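Local atomic coordinates of OxyR (Porphyromonas gingivalis, PDB entry 3HO7), a protein that probably binds DNA as a redox-sensitive, LysR-type transcriptional activator, of which this chain is the regulatory domain. Residues R110-H118 against L151-F160; R28-L37 against Q205-P215. One frame throughout, in Å; residues are numbered along the deposited sequence.

Contact 1. Residues R110-H118 against L151-F160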
loop_
_atom_site.group_PDB
_atom_site.type_symbol
_atom_site.label_atom_id
_atom_site.label_comp_id
_atom_site.label_asym_id
_atom_site.label_seq_id
_atom_site.Cartn_x
_atom_site.Cartn_y
_atom_site.Cartn_z
ATOM N N ARG A 110 7.928 -9.878 17.002
ATOM C CA ARG A 110 6.916 -10.299 16.037
ATOM C C ARG A 110 5.909 -9.187 15.768
ATOM O O ARG A 110 4.752 -9.450 15.445
ATOM C CB ARG A 110 6.203 -11.562 16.523
ATOM C CG ARG A 110 7.127 -12.759 16.700
ATOM C CD ARG A 110 6.388 -13.963 17.261
ATOM N NE ARG A 110 5.344 -14.440 16.358
ATOM C CZ ARG A 110 5.575 -15.143 15.253
ATOM N NH1 ARG A 110 6.819 -15.450 14.907
ATOM N NH2 ARG A 110 4.564 -15.538 14.493
ATOM N N LEU A 111 6.367 -7.946 15.898
ATOM C CA LEU A 111 5.520 -6.776 15.701
ATOM C C LEU A 111 5.927 -6.024 14.438
ATOM O O LEU A 111 7.115 -5.803 14.192
ATOM C CB LEU A 111 5.626 -5.848 16.914
ATOM C CG LEU A 111 4.834 -4.542 16.885
ATOM C CD1 LEU A 111 3.341 -4.833 16.876
ATOM C CD2 LEU A 111 5.205 -3.661 18.070
ATOM N N TRP A 112 4.942 -5.647 13.629
ATOM C CA TRP A 112 5.217 -4.872 12.429
ATOM C C TRP A 112 4.679 -3.470 12.642
ATOM O O TRP A 112 3.482 -3.279 12.830
ATOM C CB TRP A 112 4.549 -5.507 11.210
ATOM C CG TRP A 112 4.882 -6.952 11.028
ATOM C CD1 TRP A 112 4.053 -8.015 11.228
ATOM C CD2 TRP A 112 6.139 -7.496 10.616
ATOM N NE1 TRP A 112 4.713 -9.187 10.963
ATOM C CE2 TRP A 112 5.997 -8.897 10.586
ATOM C CE3 TRP A 112 7.371 -6.937 10.269
ATOM C CZ2 TRP A 112 7.039 -9.744 10.221
ATOM C CZ3 TRP A 112 8.402 -7.777 9.909
ATOM C CH2 TRP A 112 8.231 -9.166 9.887
ATOM N N LEU A 113 5.567 -2.487 12.602
ATOM C CA LEU A 113 5.170 -1.111 12.841
ATOM C C LEU A 113 5.464 -0.232 11.645
ATOM O O LEU A 113 6.570 -0.239 11.114
ATOM C CB LEU A 113 5.882 -0.554 14.075
ATOM C CG LEU A 113 5.598 -1.235 15.414
ATOM C CD1 LEU A 113 6.424 -0.599 16.517
ATOM C CD2 LEU A 113 4.120 -1.179 15.753
ATOM N N LEU A 114 4.468 0.534 11.223
ATOM C CA LEU A 114 4.673 1.467 10.137
ATOM C C LEU A 114 5.462 2.633 10.704
ATOM O O LEU A 114 5.094 3.199 11.728
ATOM C CB LEU A 114 3.329 1.950 9.593
ATOM C CG LEU A 114 2.445 0.885 8.943
ATOM C CD1 LEU A 114 1.011 1.370 8.806
ATOM C CD2 LEU A 114 3.007 0.471 7.594
ATOM N N ASP A 115 6.544 2.992 10.029
ATOM C CA ASP A 115 7.369 4.122 10.439
ATOM C C ASP A 115 6.521 5.364 10.700
ATOM O O ASP A 115 6.676 6.027 11.726
ATOM C CB ASP A 115 8.429 4.430 9.376
ATOM C CG ASP A 115 9.421 3.295 9.193
ATOM O OD1 ASP A 115 9.695 2.575 10.176
ATOM O OD2 ASP A 115 9.931 3.127 8.065
ATOM N N GLU A 116 5.624 5.671 9.768
ATOM C CA GLU A 116 4.779 6.857 9.872
ATOM C C GLU A 116 3.330 6.512 10.217
ATOM O O GLU A 116 2.610 7.326 10.795
ATOM C CB GLU A 116 4.837 7.667 8.575
ATOM C CG GLU A 116 3.822 8.797 8.494
ATOM C CD GLU A 116 4.106 9.754 7.353
ATOM O OE1 GLU A 116 5.294 10.069 7.122
ATOM O OE2 GLU A 116 3.143 10.197 6.689
ATOM N N GLY A 117 2.906 5.304 9.861
ATOM C CA GLY A 117 1.556 4.860 10.174
ATOM C C GLY A 117 1.357 4.724 11.671
ATOM O O GLY A 117 0.318 5.112 12.205
ATOM N N HIS A 118 2.359 4.176 12.351
ATOM C CA HIS A 118 2.274 3.947 13.792
ATOM C C HIS A 118 3.244 4.813 14.582
ATOM O O HIS A 118 2.966 5.184 15.721
ATOM C CB HIS A 118 2.550 2.478 14.122
ATOM C CG HIS A 118 1.693 1.518 13.362
ATOM N ND1 HIS A 118 2.215 0.498 12.597
ATOM C CD2 HIS A 118 0.347 1.427 13.244
ATOM C CE1 HIS A 118 1.227 -0.186 12.046
ATOM N NE2 HIS A 118 0.084 0.360 12.421
ATOM N N LEU A 151 1.083 -10.300 6.086
ATOM C CA LEU A 151 1.966 -11.090 6.943
ATOM C C LEU A 151 1.177 -11.703 8.091
ATOM O O LEU A 151 1.270 -12.903 8.359
ATOM C CB LEU A 151 3.111 -10.231 7.485
ATOM C CG LEU A 151 4.219 -9.887 6.490
ATOM C CD1 LEU A 151 5.130 -8.799 7.047
ATOM C CD2 LEU A 151 5.005 -11.133 6.135
ATOM N N VAL A 152 0.389 -10.873 8.764
ATOM C CA VAL A 152 -0.413 -11.331 9.890
ATOM C C VAL A 152 -1.381 -12.434 9.473
ATOM O O VAL A 152 -1.517 -13.444 10.161
ATOM C CB VAL A 152 -1.191 -10.169 10.537
ATOM C CG1 VAL A 152 -2.105 -10.688 11.636
ATOM C CG2 VAL A 152 -0.224 -9.129 11.081
ATOM N N GLU A 153 -2.045 -12.241 8.339
ATOM C CA GLU A 153 -3.011 -13.218 7.850
ATOM C C GLU A 153 -2.356 -14.560 7.522
ATOM O O GLU A 153 -3.024 -15.591 7.466
ATOM C CB GLU A 153 -3.756 -12.658 6.638
ATOM C CG GLU A 153 -4.559 -11.403 6.956
ATOM C CD GLU A 153 -4.954 -10.631 5.714
ATOM O OE1 GLU A 153 -4.662 -11.108 4.596
ATOM O OE2 GLU A 153 -5.550 -9.542 5.862
ATOM N N SER A 154 -1.046 -14.517 7.302
ATOM C CA SER A 154 -0.258 -15.692 6.958
ATOM C C SER A 154 0.297 -16.355 8.211
ATOM O O SER A 154 1.036 -17.334 8.130
ATOM C CB SER A 154 0.878 -15.320 6.004
ATOM O OG SER A 154 1.718 -14.335 6.572
ATOM N N GLY A 155 -0.066 -15.816 9.368
ATOM C CA GLY A 155 0.391 -16.353 10.635
ATOM C C GLY A 155 1.691 -15.788 11.169
ATOM O O GLY A 155 2.226 -16.291 12.153
ATOM N N GLN A 156 2.219 -14.749 10.534
ATOM C CA GLN A 156 3.441 -14.162 11.048
ATOM C C GLN A 156 3.196 -12.812 11.708
ATOM O O GLN A 156 2.925 -11.819 11.043
ATOM C CB GLN A 156 4.444 -13.993 9.904
ATOM C CG GLN A 156 4.521 -15.189 8.967
ATOM C CD GLN A 156 5.364 -14.918 7.734
ATOM O OE1 GLN A 156 6.361 -14.202 7.793
ATOM N NE2 GLN A 156 4.964 -15.494 6.607
ATOM N N GLY A 157 3.374 -12.774 13.022
ATOM C CA GLY A 157 3.302 -11.542 13.777
ATOM C C GLY A 157 1.978 -10.849 14.039
ATOM O O GLY A 157 0.887 -11.403 13.913
ATOM N N ILE A 158 2.128 -9.588 14.417
ATOM C CA ILE A 158 1.063 -8.670 14.763
ATOM C C ILE A 158 1.325 -7.290 14.179
ATOM O O ILE A 158 2.473 -6.896 13.973
ATOM C CB ILE A 158 0.952 -8.533 16.295
ATOM C CG1 ILE A 158 0.415 -9.827 16.913
ATOM C CG2 ILE A 158 0.103 -7.326 16.664
ATOM C CD1 ILE A 158 0.216 -9.756 18.415
ATOM N N THR A 159 0.241 -6.564 13.929
ATOM C CA THR A 159 0.302 -5.198 13.427
ATOM C C THR A 159 -0.951 -4.452 13.870
ATOM O O THR A 159 -1.842 -5.035 14.489
ATOM C CB THR A 159 0.400 -5.161 11.893
ATOM O OG1 THR A 159 0.778 -3.845 11.467
ATOM C CG2 THR A 159 -0.934 -5.529 11.263
ATOM N N PHE A 160 -1.022 -3.163 13.556
ATOM C CA PHE A 160 -2.173 -2.353 13.938
ATOM C C PHE A 160 -2.881 -1.775 12.719
ATOM O O PHE A 160 -2.244 -1.202 11.835
ATOM C CB PHE A 160 -1.746 -1.250 14.905
ATOM C CG PHE A 160 -1.173 -1.772 16.191
ATOM C CD1 PHE A 160 -1.917 -2.618 16.998
ATOM C CD2 PHE A 160 0.105 -1.423 16.594
ATOM C CE1 PHE A 160 -1.397 -3.111 18.185
ATOM C CE2 PHE A 160 0.631 -1.912 17.782
ATOM C CZ PHE A 160 -0.121 -2.757 18.577
#

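Contact 2. Residues R28-L37 against Q205-P215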
loop_
_atom_site.group_PDB
_atom_site.type_symbol
_atom_site.label_atom_id
_atom_site.label_comp_id
_atom_site.label_asym_id
_atom_site.label_seq_id
_atom_site.Cartn_x
_atom_site.Cartn_y
_atom_site.Cartn_z
ATOM N N ARG A 28 -15.095 5.858 0.183
ATOM C CA ARG A 28 -16.320 6.446 0.725
ATOM C C ARG A 28 -16.603 7.833 0.154
ATOM O O ARG A 28 -17.760 8.215 -0.028
ATOM C CB ARG A 28 -16.231 6.541 2.248
ATOM C CG ARG A 28 -16.039 5.211 2.951
ATOM C CD ARG A 28 -15.458 5.416 4.341
ATOM N NE ARG A 28 -15.669 4.253 5.194
ATOM C CZ ARG A 28 -16.699 4.116 6.021
ATOM N NH1 ARG A 28 -17.614 5.071 6.110
ATOM N NH2 ARG A 28 -16.815 3.023 6.762
ATOM N N VAL A 29 -15.544 8.586 -0.126
ATOM C CA VAL A 29 -15.683 9.988 -0.516
ATOM C C VAL A 29 -15.915 10.193 -2.013
ATOM O O VAL A 29 -16.621 11.119 -2.416
ATOM C CB VAL A 29 -14.455 10.817 -0.083
ATOM C CG1 VAL A 29 -14.097 10.518 1.364
ATOM C CG2 VAL A 29 -13.271 10.534 -0.999
ATOM N N PHE A 30 -15.315 9.337 -2.833
ATOM C CA PHE A 30 -15.358 9.517 -4.283
ATOM C C PHE A 30 -16.775 9.705 -4.827
ATOM O O PHE A 30 -17.030 10.632 -5.597
ATOM C CB PHE A 30 -14.634 8.368 -4.988
ATOM C CG PHE A 30 -13.147 8.568 -5.091
ATOM C CD1 PHE A 30 -12.514 9.537 -4.327
ATOM C CD2 PHE A 30 -12.383 7.781 -5.936
ATOM C CE1 PHE A 30 -11.146 9.728 -4.416
ATOM C CE2 PHE A 30 -11.014 7.965 -6.028
ATOM C CZ PHE A 30 -10.396 8.937 -5.267
ATOM N N PRO A 31 -17.700 8.822 -4.430
ATOM C CA PRO A 31 -19.095 8.956 -4.844
ATOM C C PRO A 31 -19.706 10.274 -4.378
ATOM O O PRO A 31 -20.516 10.866 -5.088
ATOM C CB PRO A 31 -19.779 7.775 -4.149
ATOM C CG PRO A 31 -18.691 6.774 -3.956
ATOM C CD PRO A 31 -17.465 7.587 -3.664
ATOM N N ILE A 32 -19.312 10.736 -3.195
ATOM C CA ILE A 32 -19.854 11.977 -2.649
ATOM C C ILE A 32 -19.336 13.203 -3.400
ATOM O O ILE A 32 -20.064 14.181 -3.581
ATOM C CB ILE A 32 -19.569 12.111 -1.142
ATOM C CG1 ILE A 32 -20.233 10.963 -0.379
ATOM C CG2 ILE A 32 -20.059 13.453 -0.623
ATOM C CD1 ILE A 32 -19.940 10.960 1.107
ATOM N N TRP A 33 -18.080 13.152 -3.834
ATOM C CA TRP A 33 -17.507 14.244 -4.615
ATOM C C TRP A 33 -18.231 14.388 -5.945
ATOM O O TRP A 33 -18.607 15.489 -6.345
ATOM C CB TRP A 33 -16.017 14.021 -4.882
ATOM C CG TRP A 33 -15.132 14.295 -3.715
ATOM C CD1 TRP A 33 -15.461 14.958 -2.569
ATOM C CD2 TRP A 33 -13.747 13.948 -3.595
ATOM N NE1 TRP A 33 -14.374 15.025 -1.732
ATOM C CE2 TRP A 33 -13.308 14.414 -2.339
ATOM C CE3 TRP A 33 -12.840 13.278 -4.422
ATOM C CZ2 TRP A 33 -12.000 14.232 -1.891
ATOM C CZ3 TRP A 33 -11.542 13.099 -3.975
ATOM C CH2 TRP A 33 -11.135 13.574 -2.722
ATOM N N LYS A 34 -18.415 13.263 -6.627
ATOM C CA LYS A 34 -19.058 13.259 -7.931
ATOM C C LYS A 34 -20.316 14.118 -7.924
ATOM O O LYS A 34 -20.504 14.966 -8.796
ATOM C CB LYS A 34 -19.405 11.831 -8.353
ATOM C CG LYS A 34 -19.960 11.731 -9.763
ATOM C CD LYS A 34 -18.934 12.201 -10.783
ATOM C CE LYS A 34 -17.671 11.353 -10.714
ATOM N NZ LYS A 34 -16.681 11.741 -11.755
ATOM N N LYS A 35 -21.172 13.894 -6.932
ATOM C CA LYS A 35 -22.460 14.579 -6.866
ATOM C C LYS A 35 -22.382 15.996 -6.293
ATOM O O LYS A 35 -23.100 16.888 -6.742
ATOM C CB LYS A 35 -23.483 13.737 -6.091
ATOM C CG LYS A 35 -23.014 13.279 -4.720
ATOM C CD LYS A 35 -24.105 12.502 -3.994
ATOM C CE LYS A 35 -24.457 11.212 -4.723
ATOM N NZ LYS A 35 -25.157 11.465 -6.015
ATOM N N GLU A 36 -21.511 16.207 -5.311
ATOM C CA GLU A 36 -21.394 17.521 -4.672
ATOM C C GLU A 36 -20.354 18.435 -5.319
ATOM O O GLU A 36 -20.492 19.659 -5.289
ATOM C CB GLU A 36 -21.097 17.381 -3.175
ATOM C CG GLU A 36 -22.263 17.752 -2.269
ATOM C CD GLU A 36 -23.284 16.643 -2.130
ATOM O OE1 GLU A 36 -22.912 15.553 -1.650
ATOM O OE2 GLU A 36 -24.461 16.866 -2.488
ATOM N N LEU A 37 -19.313 17.845 -5.895
ATOM C CA LEU A 37 -18.209 18.627 -6.446
ATOM C C LEU A 37 -18.207 18.655 -7.972
ATOM O O LEU A 37 -17.184 18.942 -8.595
ATOM C CB LEU A 37 -16.868 18.104 -5.923
ATOM C CG LEU A 37 -16.643 18.237 -4.415
ATOM C CD1 LEU A 37 -15.295 17.655 -4.018
ATOM C CD2 LEU A 37 -16.751 19.691 -3.982
ATOM N N GLN A 205 -16.629 23.419 2.267
ATOM C CA GLN A 205 -17.378 22.355 1.608
ATOM C C GLN A 205 -16.642 21.024 1.735
ATOM O O GLN A 205 -17.236 20.005 2.089
ATOM C CB GLN A 205 -17.619 22.694 0.134
ATOM C CG GLN A 205 -18.566 21.736 -0.580
ATOM C CD GLN A 205 -18.770 22.087 -2.045
ATOM O OE1 GLN A 205 -18.264 23.100 -2.531
ATOM N NE2 GLN A 205 -19.515 21.248 -2.756
ATOM N N LEU A 206 -15.344 21.040 1.450
ATOM C CA LEU A 206 -14.528 19.835 1.563
ATOM C C LEU A 206 -14.620 19.231 2.960
ATOM O O LEU A 206 -14.890 18.040 3.112
ATOM C CB LEU A 206 -13.069 20.126 1.200
ATOM C CG LEU A 206 -12.640 19.813 -0.236
ATOM C CD1 LEU A 206 -12.524 18.309 -0.459
ATOM C CD2 LEU A 206 -13.600 20.437 -1.237
ATOM N N ILE A 207 -14.399 20.051 3.980
ATOM C CA ILE A 207 -14.478 19.569 5.355
ATOM C C ILE A 207 -15.803 18.855 5.601
ATOM O O ILE A 207 -15.835 17.750 6.139
ATOM C CB ILE A 207 -14.302 20.708 6.372
ATOM C CG1 ILE A 207 -12.900 21.313 6.252
ATOM C CG2 ILE A 207 -14.558 20.202 7.789
ATOM C CD1 ILE A 207 -12.639 22.456 7.213
ATOM N N GLY A 208 -16.898 19.487 5.195
ATOM C CA GLY A 208 -18.216 18.887 5.349
ATOM C C GLY A 208 -18.352 17.557 4.634
ATOM O O GLY A 208 -18.860 16.589 5.198
ATOM N N LEU A 209 -17.889 17.503 3.389
ATOM C CA LEU A 209 -18.026 16.294 2.581
ATOM C C LEU A 209 -17.226 15.127 3.153
ATOM O O LEU A 209 -17.704 13.997 3.199
ATOM C CB LEU A 209 -17.615 16.560 1.130
ATOM C CG LEU A 209 -18.643 17.315 0.286
ATOM C CD1 LEU A 209 -18.065 17.687 -1.072
ATOM C CD2 LEU A 209 -19.915 16.492 0.125
ATOM N N LEU A 210 -16.005 15.404 3.588
ATOM C CA LEU A 210 -15.172 14.359 4.162
ATOM C C LEU A 210 -15.768 13.840 5.468
ATOM O O LEU A 210 -15.842 12.631 5.689
ATOM C CB LEU A 210 -13.744 14.867 4.371
ATOM C CG LEU A 210 -12.944 15.104 3.088
ATOM C CD1 LEU A 210 -11.676 15.892 3.383
ATOM C CD2 LEU A 210 -12.609 13.782 2.414
ATOM N N ARG A 211 -16.207 14.757 6.325
ATOM C CA ARG A 211 -16.817 14.365 7.592
ATOM C C ARG A 211 -18.094 13.560 7.364
ATOM O O ARG A 211 -18.392 12.632 8.114
ATOM C CB ARG A 211 -17.103 15.588 8.463
ATOM C CG ARG A 211 -15.867 16.381 8.849
ATOM C CD ARG A 211 -16.214 17.488 9.824
ATOM N NE ARG A 211 -16.777 16.956 11.062
ATOM C CZ ARG A 211 -17.408 17.689 11.972
ATOM N NH1 ARG A 211 -17.565 18.994 11.783
ATOM N NH2 ARG A 211 -17.889 17.118 13.067
ATOM N N SER A 212 -18.842 13.914 6.323
ATOM C CA SER A 212 -20.077 13.207 6.001
ATOM C C SER A 212 -19.788 11.838 5.394
ATOM O O SER A 212 -20.702 11.049 5.154
ATOM C CB SER A 212 -20.934 14.028 5.035
ATOM O OG SER A 212 -20.502 13.849 3.696
ATOM N N ALA A 213 -18.511 11.569 5.139
ATOM C CA ALA A 213 -18.099 10.309 4.532
ATOM C C ALA A 213 -17.959 9.206 5.573
ATOM O O ALA A 213 -17.836 8.032 5.230
ATOM C CB ALA A 213 -16.794 10.490 3.769
ATOM N N VAL A 214 -17.984 9.587 6.846
ATOM C CA VAL A 214 -17.846 8.618 7.929
ATOM C C VAL A 214 -18.962 8.752 8.965
ATOM O O VAL A 214 -19.586 9.808 9.085
ATOM C CB VAL A 214 -16.469 8.741 8.620
ATOM C CG1 VAL A 214 -15.355 8.535 7.607
ATOM C CG2 VAL A 214 -16.330 10.094 9.302
ATOM N N PRO A 215 -19.222 7.670 9.711
ATOM C CA PRO A 215 -20.229 7.675 10.768
ATOM C C PRO A 215 -19.994 8.825 11.741
ATOM O O PRO A 215 -18.853 9.087 12.123
ATOM C CB PRO A 215 -20.007 6.332 11.462
ATOM C CG PRO A 215 -19.444 5.456 10.399
ATOM C CD PRO A 215 -18.572 6.355 9.572
#

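Contact 1. Residues R110-H118 against L151-F160
The indole of Trp112 carries Leu151 CD1 on one face, 3.8 Å from the centroid of its six-membered ring and 19° off the ring normal, a CH-pi contact. At its edge, NE1 gives a hydrogen bond to Gln156 O (3.2 Å); the oxygen lies near the ring plane, but the nitrogen sits well above the plane of that carbonyl. Phe148 of helix 145-153 also meets this ring. The second flat group, the imidazole of His118, donates from NE2 to Phe160 O at 2.9 Å, with the acceptor close to the ring plane. Phe160 turns its edge to one face of the same imidazole, an edge-to-face pair with planes at 85°. Within its own loop ND1 accepts from Leu114 N at 2.6 Å, so both ring nitrogens are used and the rotation of the imidazole is fixed.

Backbones meet in a single beta bridge, Leu111 with Ile158: Ile158 N donates to Arg110 O, and Trp112 N to Ile158 O at 2.8 Å. This joins the 110-118 loop to strand 158-162, whose pairing with strand 75-89 belongs to the mixed sheet of the LysR substrate-binding, periplasmic-binding-protein-like domain. Helix 145-153 ends in a Schellman motif at Gly155, and the turn leads through Gly157, which has positive phi and packs its CA against Arg110 O at 3.0 Å.

Thr159 OG1, anti to its own backbone nitrogen (chi1 -166°), donates to Trp112 O at 3.1 Å. Leu111 CD1 and Leu113 CD2 both pack against Phe160 CE2, Leu113 running alongside the ring. Arg110 bends at chi3, bringing the edge of its guanidinium towards Gly155 O, while NE makes a salt bridge with Glu93.

Contact 2. Residues R28-L37 against Q205-P215
The axes of helix 28-36 and helix 205-211 approach to 9.9 Å with their N-to-C directions 135° apart, an oblique crossing of helices running in broadly opposite directions, in which Val29 lies by Ala213 and Ile32 by Leu209. Leu209 enters between the side chains of helix 28-36 and of Leu37 just after it: its CD1 is 3.7 Å from Leu37 CG and also touches Glu36 CB, and its CD2 meets Glu36 CG. The Leu37 and Leu209 side chains run antiparallel past one another. Trp33 offers its ring edge to Leu209, CD1 to CD1 at 4.1 Å, and Leu206 CD1 comes within 4.0 Å of Trp33 NE1. That indole nitrogen is buried and has no hydrogen-bond partner in the model.

Nearer the C-terminal end of 205-215, Val29 CG1, anti to its carbonyl carbon (chi1 -47°), touches both Ala213 CB (3.6 Å) and Leu210 CD2 (3.7 Å). Ile32 CD1 reaches over Ala213 as well. A hydrogen bond lies near each end of the contact, the second of them weak. Arg28, extended from CG to NE, brings NH1 to Ala213 O at 3.1 Å; the bond lies in the carbonyl plane and close to the guanidinium plane, with an N-H...O angle of 152°. At the far end Gln205 NE2 gives Glu36 O only a weak bond, well bent, while Leu37 CD2 packs against the same amide.

Trp33 and Leu37 also rest on strand 40-46, and Leu206 and Leu210 on strand 184-194. Two helices packed side by side against a sheet in this way are characteristic of the alpha/beta architecture of the periplasmic-binding-protein-like fold, to which the LysR substrate-binding domain belongs.

Contact 1 is nested along the chain inside the loop closed by contact 2: residues 28-37 come first, then 110-118 and 151-160, and finally 205-215. Their centres stand 30 Å apart, on opposite sides of the chain's centre, and their nearest atoms are about 16 Å apart, so they do not touch. One mixed sheet links them through strand 75-89, which pairs with strand 158-162 in contact 1 and against which Leu210 packs in contact 2. Both reach the second subunit: Gln156 NE2 hydrogen-bonds to Pro27 O of that subunit and Gln156 packs on Pro31 there, so residues 151-160 of one chain meet helix 22-36, which carries part of contact 2, of the other.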